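Local coordinates for probable hydrogenase maturation factor HypB (Methanocaldococcus jannaschii, PDB 2HF9), which probably takes part in [NiFe] hydrogenase maturation, as a zinc- and nickel-binding GTPase of low intrinsic activity needed for nickel insertion, at residues D27-L32 and H109-L114; R83-K86 and K90-P93. All coordinates share one frame; numbering follows the deposited sequence.

Contact 1 (D27-L32 and H109-L114); sequences DKNRKL and HALEDL. With ZN (zinc ion), chain D.
Leu32 and Leu111 meet methyl to methyl where helix 18-35, which precedes the first strand of this P-loop GTPase fold, lies beside helix 104-111. The pairing is small and apolar, and no hydrogen bond crosses it. Leu32 CD2 lies 3.9 Å from Leu111 CD1, and the two side chains slide past one another in opposite directions. Leu32 swings CG opposite its backbone N (chi1 176°), which carries its branch across to the other helix. Leu111 instead sets CG opposite its own carbonyl carbon (chi1 -63°), and its CB comes within 4.2 Å of Leu32 CD2. Leu111 also touches Leu122 of strand 121-125, so this one leucine joins helix 18-35 to the central parallel sheet. One turn back from Leu32, Asn29 completes the contact with OD1 4.2 Å from Leu111 CD1. Its ND2 donates to the backbone oxygens of Leu138 and Ala104, two bonds that fix the rotation of this buried amide. On the same helix, Arg30 NH2 bonds Asp27 OD1 at 2.8 Å, with the oxygen in the guanidinium plane, and also pairs with Asp137. In the other segment, a type I turn runs from Leu111 to Leu114, closed by Leu114 N on Leu111 O at 3.2 Å. Beside the leucine contact, His109, whose CB points away from helix 18-35, binds a zinc ion that it shares with His105, one turn earlier. Glu112 holds that ring at its edge: OE1 lies in the ring plane, but is approached from above the plane of its carboxylate. This second-shell bond would probably make the imidazole a stronger ligand. It runs from His109 ND1 to Glu112 OE1 over 3.1 Å, while on the other side of the ring His109 NE2 binds zinc at 2.2 Å.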
loop_
_atom_site.group_PDB
_atom_site.type_symbol
_atom_site.label_atom_id
_atom_site.label_comp_id
_atom_site.label_asym_id
_atom_site.label_seq_id
_atom_site.Cartn_x
_atom_site.Cartn_y
_atom_site.Cartn_z
ATOM N N ASP A 27 9.353 -16.257 -18.544
ATOM C CA ASP A 27 9.419 -16.518 -19.982
ATOM C C ASP A 27 8.724 -17.824 -20.338
ATOM O O ASP A 27 8.065 -17.917 -21.372
ATOM C CB ASP A 27 10.869 -16.518 -20.476
ATOM C CG ASP A 27 11.457 -15.118 -20.570
ATOM O OD1 ASP A 27 10.685 -14.134 -20.626
ATOM O OD2 ASP A 27 12.703 -14.999 -20.590
ATOM N N LYS A 28 8.868 -18.821 -19.465
ATOM C CA LYS A 28 8.189 -20.108 -19.615
ATOM C C LYS A 28 6.670 -19.972 -19.484
ATOM O O LYS A 28 5.919 -20.600 -20.239
ATOM C CB LYS A 28 8.741 -21.122 -18.611
ATOM C CG LYS A 28 10.192 -21.500 -18.894
ATOM C CD LYS A 28 10.787 -22.384 -17.813
ATOM C CE LYS A 28 12.259 -22.664 -18.110
ATOM N NZ LYS A 28 12.451 -23.470 -19.357
ATOM N N ASN A 29 6.233 -19.146 -18.532
ATOM C CA ASN A 29 4.818 -18.809 -18.372
ATOM C C ASN A 29 4.249 -18.155 -19.630
ATOM O O ASN A 29 3.180 -18.546 -20.094
ATOM C CB ASN A 29 4.594 -17.880 -17.168
ATOM C CG ASN A 29 4.884 -18.549 -15.830
ATOM O OD1 ASN A 29 5.085 -19.766 -15.743
ATOM N ND2 ASN A 29 4.901 -17.742 -14.768
ATOM N N ARG A 30 4.966 -17.164 -20.170
ATOM C CA ARG A 30 4.543 -16.459 -21.387
ATOM C C ARG A 30 4.437 -17.398 -22.583
ATOM O O ARG A 30 3.473 -17.331 -23.343
ATOM C CB ARG A 30 5.484 -15.296 -21.722
ATOM C CG ARG A 30 4.915 -13.915 -21.404
ATOM C CD ARG A 30 5.871 -12.788 -21.787
ATOM N NE ARG A 30 7.173 -12.935 -21.135
ATOM C CZ ARG A 30 7.481 -12.449 -19.934
ATOM N NH1 ARG A 30 6.590 -11.760 -19.234
ATOM N NH2 ARG A 30 8.691 -12.650 -19.438
ATOM N N LYS A 31 5.426 -18.276 -22.732
ATOM C CA LYS A 31 5.414 -19.285 -23.786
ATOM C C LYS A 31 4.213 -20.228 -23.654
ATOM O O LYS A 31 3.533 -20.510 -24.643
ATOM C CB LYS A 31 6.768 -20.029 -23.830
ATOM C CG LYS A 31 6.863 -21.334 -24.665
ATOM C CD LYS A 31 6.048 -21.365 -25.971
ATOM C CE LYS A 31 6.240 -20.146 -26.860
ATOM N NZ LYS A 31 4.953 -19.812 -27.537
ATOM N N LEU A 32 3.933 -20.681 -22.432
ATOM C CA LEU A 32 2.778 -21.543 -22.175
ATOM C C LEU A 32 1.468 -20.836 -22.527
ATOM O O LEU A 32 0.583 -21.425 -23.151
ATOM C CB LEU A 32 2.761 -22.025 -20.717
ATOM C CG LEU A 32 1.563 -22.862 -20.241
ATOM C CD1 LEU A 32 1.509 -24.230 -20.921
ATOM C CD2 LEU A 32 1.573 -23.015 -18.721
ATOM N N HIS A 109 2.377 -22.397 -11.300
ATOM C CA HIS A 109 1.580 -23.469 -10.698
ATOM C C HIS A 109 0.083 -23.172 -10.697
ATOM O O HIS A 109 -0.735 -24.083 -10.836
ATOM C CB HIS A 109 2.075 -23.776 -9.286
ATOM C CG HIS A 109 3.366 -24.530 -9.264
ATOM N ND1 HIS A 109 3.478 -25.815 -9.751
ATOM C CD2 HIS A 109 4.603 -24.177 -8.841
ATOM C CE1 HIS A 109 4.727 -26.225 -9.621
ATOM N NE2 HIS A 109 5.430 -25.251 -9.070
ATOM N N ALA A 110 -0.270 -21.898 -10.545
ATOM C CA ALA A 110 -1.668 -21.483 -10.668
ATOM C C ALA A 110 -2.205 -21.828 -12.060
ATOM O O ALA A 110 -3.351 -22.264 -12.195
ATOM C CB ALA A 110 -1.814 -19.996 -10.379
ATOM N N LEU A 111 -1.360 -21.654 -13.079
ATOM C CA LEU A 111 -1.709 -21.975 -14.468
ATOM C C LEU A 111 -2.082 -23.443 -14.678
ATOM O O LEU A 111 -2.860 -23.766 -15.574
ATOM C CB LEU A 111 -0.579 -21.577 -15.429
ATOM C CG LEU A 111 -0.195 -20.098 -15.544
ATOM C CD1 LEU A 111 0.936 -19.905 -16.541
ATOM C CD2 LEU A 111 -1.389 -19.245 -15.924
ATOM N N GLU A 112 -1.527 -24.321 -13.844
ATOM C CA GLU A 112 -1.831 -25.754 -13.899
ATOM C C GLU A 112 -3.281 -26.052 -13.496
ATOM O O GLU A 112 -3.840 -27.076 -13.900
ATOM C CB GLU A 112 -0.839 -26.551 -13.037
ATOM C CG GLU A 112 0.613 -26.475 -13.529
ATOM C CD GLU A 112 1.634 -26.951 -12.500
ATOM O OE1 GLU A 112 1.257 -27.248 -11.346
ATOM O OE2 GLU A 112 2.827 -27.021 -12.850
ATOM N N ASP A 113 -3.886 -25.149 -12.724
ATOM C CA ASP A 113 -5.282 -25.291 -12.292
ATOM C C ASP A 113 -6.299 -24.685 -13.272
ATOM O O ASP A 113 -7.505 -24.676 -13.005
ATOM C CB ASP A 113 -5.472 -24.701 -10.890
ATOM C CG ASP A 113 -4.938 -25.605 -9.793
ATOM O OD1 ASP A 113 -4.951 -26.846 -9.965
ATOM O OD2 ASP A 113 -4.510 -25.076 -8.748
ATOM N N LEU A 114 -5.806 -24.183 -14.400
ATOM C CA LEU A 114 -6.656 -23.588 -15.425
ATOM C C LEU A 114 -6.650 -24.412 -16.712
ATOM O O LEU A 114 -5.621 -24.970 -17.096
ATOM C CB LEU A 114 -6.197 -22.155 -15.730
ATOM C CG LEU A 114 -6.274 -21.104 -14.612
ATOM C CD1 LEU A 114 -5.551 -19.822 -15.013
ATOM C CD2 LEU A 114 -7.718 -20.806 -14.225
HETATM ZN ZN ZN D . 7.520 -25.121 -8.299
#

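Contact 2 (R83-K86 and K90-P93). With GSP (5'-guanosine-diphosphate-monothiophosphate), chain E.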
loop_
_atom_site.group_PDB
_atom_site.type_symbol
_atom_site.label_atom_id
_atom_site.label_comp_id
_atom_site.label_asym_id
_atom_site.label_seq_id
_atom_site.Cartn_x
_atom_site.Cartn_y
_atom_site.Cartn_z
ATOM N N ARG A 83 -15.352 -12.330 -5.102
ATOM C CA ARG A 83 -15.847 -11.211 -5.916
ATOM C C ARG A 83 -15.746 -11.500 -7.414
ATOM O O ARG A 83 -16.705 -11.284 -8.151
ATOM C CB ARG A 83 -15.131 -9.901 -5.555
ATOM C CG ARG A 83 -15.737 -9.186 -4.352
ATOM C CD ARG A 83 -14.878 -8.029 -3.851
ATOM N NE ARG A 83 -14.895 -6.871 -4.749
ATOM C CZ ARG A 83 -14.219 -5.743 -4.537
ATOM N NH1 ARG A 83 -13.462 -5.598 -3.458
ATOM N NH2 ARG A 83 -14.295 -4.753 -5.418
ATOM N N MET A 84 -14.597 -12.006 -7.858
ATOM C CA MET A 84 -14.393 -12.323 -9.273
ATOM C C MET A 84 -15.241 -13.500 -9.739
ATOM O O MET A 84 -15.678 -13.536 -10.893
ATOM C CB MET A 84 -12.920 -12.601 -9.554
ATOM C CG MET A 84 -12.027 -11.404 -9.324
ATOM S SD MET A 84 -10.300 -11.867 -9.365
ATOM C CE MET A 84 -9.579 -10.398 -8.643
ATOM N N GLU A 85 -15.459 -14.455 -8.836
ATOM C CA GLU A 85 -16.265 -15.644 -9.112
ATOM C C GLU A 85 -17.721 -15.329 -9.465
ATOM O O GLU A 85 -18.276 -15.927 -10.387
ATOM C CB GLU A 85 -16.203 -16.620 -7.933
ATOM C CG GLU A 85 -14.975 -17.512 -7.930
ATOM C CD GLU A 85 -14.880 -18.409 -6.702
ATOM O OE1 GLU A 85 -15.853 -18.491 -5.919
ATOM O OE2 GLU A 85 -13.821 -19.040 -6.519
ATOM N N LYS A 86 -18.333 -14.391 -8.745
ATOM C CA LYS A 86 -19.738 -14.047 -8.991
ATOM C C LYS A 86 -19.951 -13.322 -10.328
ATOM O O LYS A 86 -21.082 -13.211 -10.805
ATOM C CB LYS A 86 -20.355 -13.271 -7.816
ATOM C CG LYS A 86 -19.739 -11.914 -7.534
ATOM C CD LYS A 86 -20.697 -11.016 -6.757
ATOM C CE LYS A 86 -19.947 -9.916 -6.013
ATOM N NZ LYS A 86 -19.043 -9.109 -6.894
ATOM N N LYS A 90 -13.412 -17.961 -14.030
ATOM C CA LYS A 90 -12.733 -19.019 -13.296
ATOM C C LYS A 90 -11.586 -18.380 -12.521
ATOM O O LYS A 90 -10.804 -17.615 -13.084
ATOM C CB LYS A 90 -12.225 -20.103 -14.243
ATOM C CG LYS A 90 -11.633 -21.304 -13.519
ATOM C CD LYS A 90 -12.204 -22.610 -14.049
ATOM C CE LYS A 90 -11.589 -23.811 -13.338
ATOM N NZ LYS A 90 -11.688 -23.703 -11.850
ATOM N N VAL A 91 -11.506 -18.677 -11.227
ATOM C CA VAL A 91 -10.538 -18.021 -10.353
ATOM C C VAL A 91 -9.646 -19.027 -9.633
ATOM O O VAL A 91 -10.131 -20.007 -9.061
ATOM C CB VAL A 91 -11.234 -17.116 -9.303
ATOM C CG1 VAL A 91 -10.206 -16.306 -8.519
ATOM C CG2 VAL A 91 -12.252 -16.197 -9.968
ATOM N N VAL A 92 -8.341 -18.779 -9.677
ATOM C CA VAL A 92 -7.397 -19.489 -8.828
ATOM C C VAL A 92 -6.945 -18.529 -7.731
ATOM O O VAL A 92 -6.295 -17.515 -8.018
ATOM C CB VAL A 92 -6.177 -20.027 -9.612
ATOM C CG1 VAL A 92 -5.193 -20.714 -8.668
ATOM C CG2 VAL A 92 -6.630 -20.992 -10.701
ATOM N N PRO A 93 -7.306 -18.829 -6.472
ATOM C CA PRO A 93 -6.844 -17.983 -5.382
ATOM C C PRO A 93 -5.436 -18.369 -4.944
ATOM O O PRO A 93 -5.074 -19.551 -4.978
ATOM C CB PRO A 93 -7.857 -18.266 -4.270
ATOM C CG PRO A 93 -8.324 -19.661 -4.526
ATOM C CD PRO A 93 -8.159 -19.939 -5.998
HETATM P PG GSP E . -7.032 -4.671 -2.304
HETATM O O3B GSP E . -7.894 -3.440 -2.879
HETATM S S1G GSP E . -5.376 -4.211 -2.178
HETATM O O2G GSP E . -7.614 -4.981 -0.912
HETATM O O3G GSP E . -7.213 -5.888 -3.227
HETATM P PB GSP E . -8.256 -3.219 -4.436
HETATM O O1B GSP E . -7.172 -2.439 -5.067
HETATM O O2B GSP E . -8.558 -4.472 -5.153
HETATM P PA GSP E . -11.081 -2.517 -4.394
HETATM O O1A GSP E . -11.522 -2.905 -5.755
HETATM O O2A GSP E . -11.474 -3.526 -3.377
HETATM O O3A GSP E . -9.504 -2.199 -4.338
HETATM O "O5'" GSP E . -11.667 -1.060 -4.074
HETATM C "C5'" GSP E . -11.376 -0.407 -2.854
HETATM C "C4'" GSP E . -12.514 0.540 -2.490
HETATM O "O4'" GSP E . -12.532 1.658 -3.362
HETATM C "C3'" GSP E . -13.888 -0.102 -2.590
HETATM O "O3'" GSP E . -14.630 0.398 -1.501
HETATM C "C2'" GSP E . -14.450 0.422 -3.894
HETATM O "O2'" GSP E . -15.847 0.545 -3.860
HETATM C "C1'" GSP E . -13.799 1.788 -3.987
HETATM N N9 GSP E . -13.540 2.307 -5.339
HETATM C C8 GSP E . -12.801 1.736 -6.346
HETATM N N7 GSP E . -12.786 2.594 -7.390
HETATM C C5 GSP E . -13.485 3.703 -7.058
HETATM C C6 GSP E . -13.778 4.881 -7.744
HETATM O O6 GSP E . -13.367 5.053 -8.890
HETATM N N1 GSP E . -14.529 5.860 -7.119
HETATM C C2 GSP E . -14.992 5.667 -5.827
HETATM N N2 GSP E . -15.719 6.607 -5.232
HETATM N N3 GSP E . -14.696 4.499 -5.149
HETATM C C4 GSP E . -13.953 3.538 -5.762
#
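Arg83 NH1 donates to O2A of the alpha-phosphate of the bound GTP analogue at 2.9 Å, a fairly straight bond (157°) that meets the guanidinium at its edge. A second, weak bond runs from Arg83 NH2 to O1A over 3.3 Å. Extended from CB to CD, the arginine then bends at chi3 (72°), which turns its end towards the nucleotide. Glu56 of helix 51-62 pairs with the same NH2 and also with Lys86 NZ, so an acidic second shell positions the arginine. Were a leucine here, the alpha-phosphate would probably lose this positive partner and Glu56 a basic partner. Behind the arginine, helix 78-85 packs on strand 90-95 within a beta-alpha-beta unit. Val91 makes the contact: its CG2 sits 3.7 Å from Met84 CB and 3.6 Å from Glu85 CG, the glutamate passing obliquely over it. Met84 then extends onwards, away from Val91, to Cys70 and Ala72 of strand 68-74. Across the two segments the contact is made by aliphatic carbons with no hydrogen bond, while Arg83 carries charge to the nucleotide.

Along the chain, contact 2 is nested inside the loop that contact 1 closes: 27-32 comes first, then 83-86, 90-93 and finally 109-114. Their centres lie about 17 Å apart. Strand 90-95, an outermost strand of the parallel sheet within the chain, is followed directly by helix 104-111, and this succession brings the two contacts together. Val92 turns from helix 78-85 and meets the end of contact 1, its CG2 3.7 Å from Leu114 CD2. The edge strand therefore has the nucleotide-side helix against one face and the helix carrying a zinc ligand against the other, so that one strand lies between a residue that binds the nucleotide and one that binds zinc.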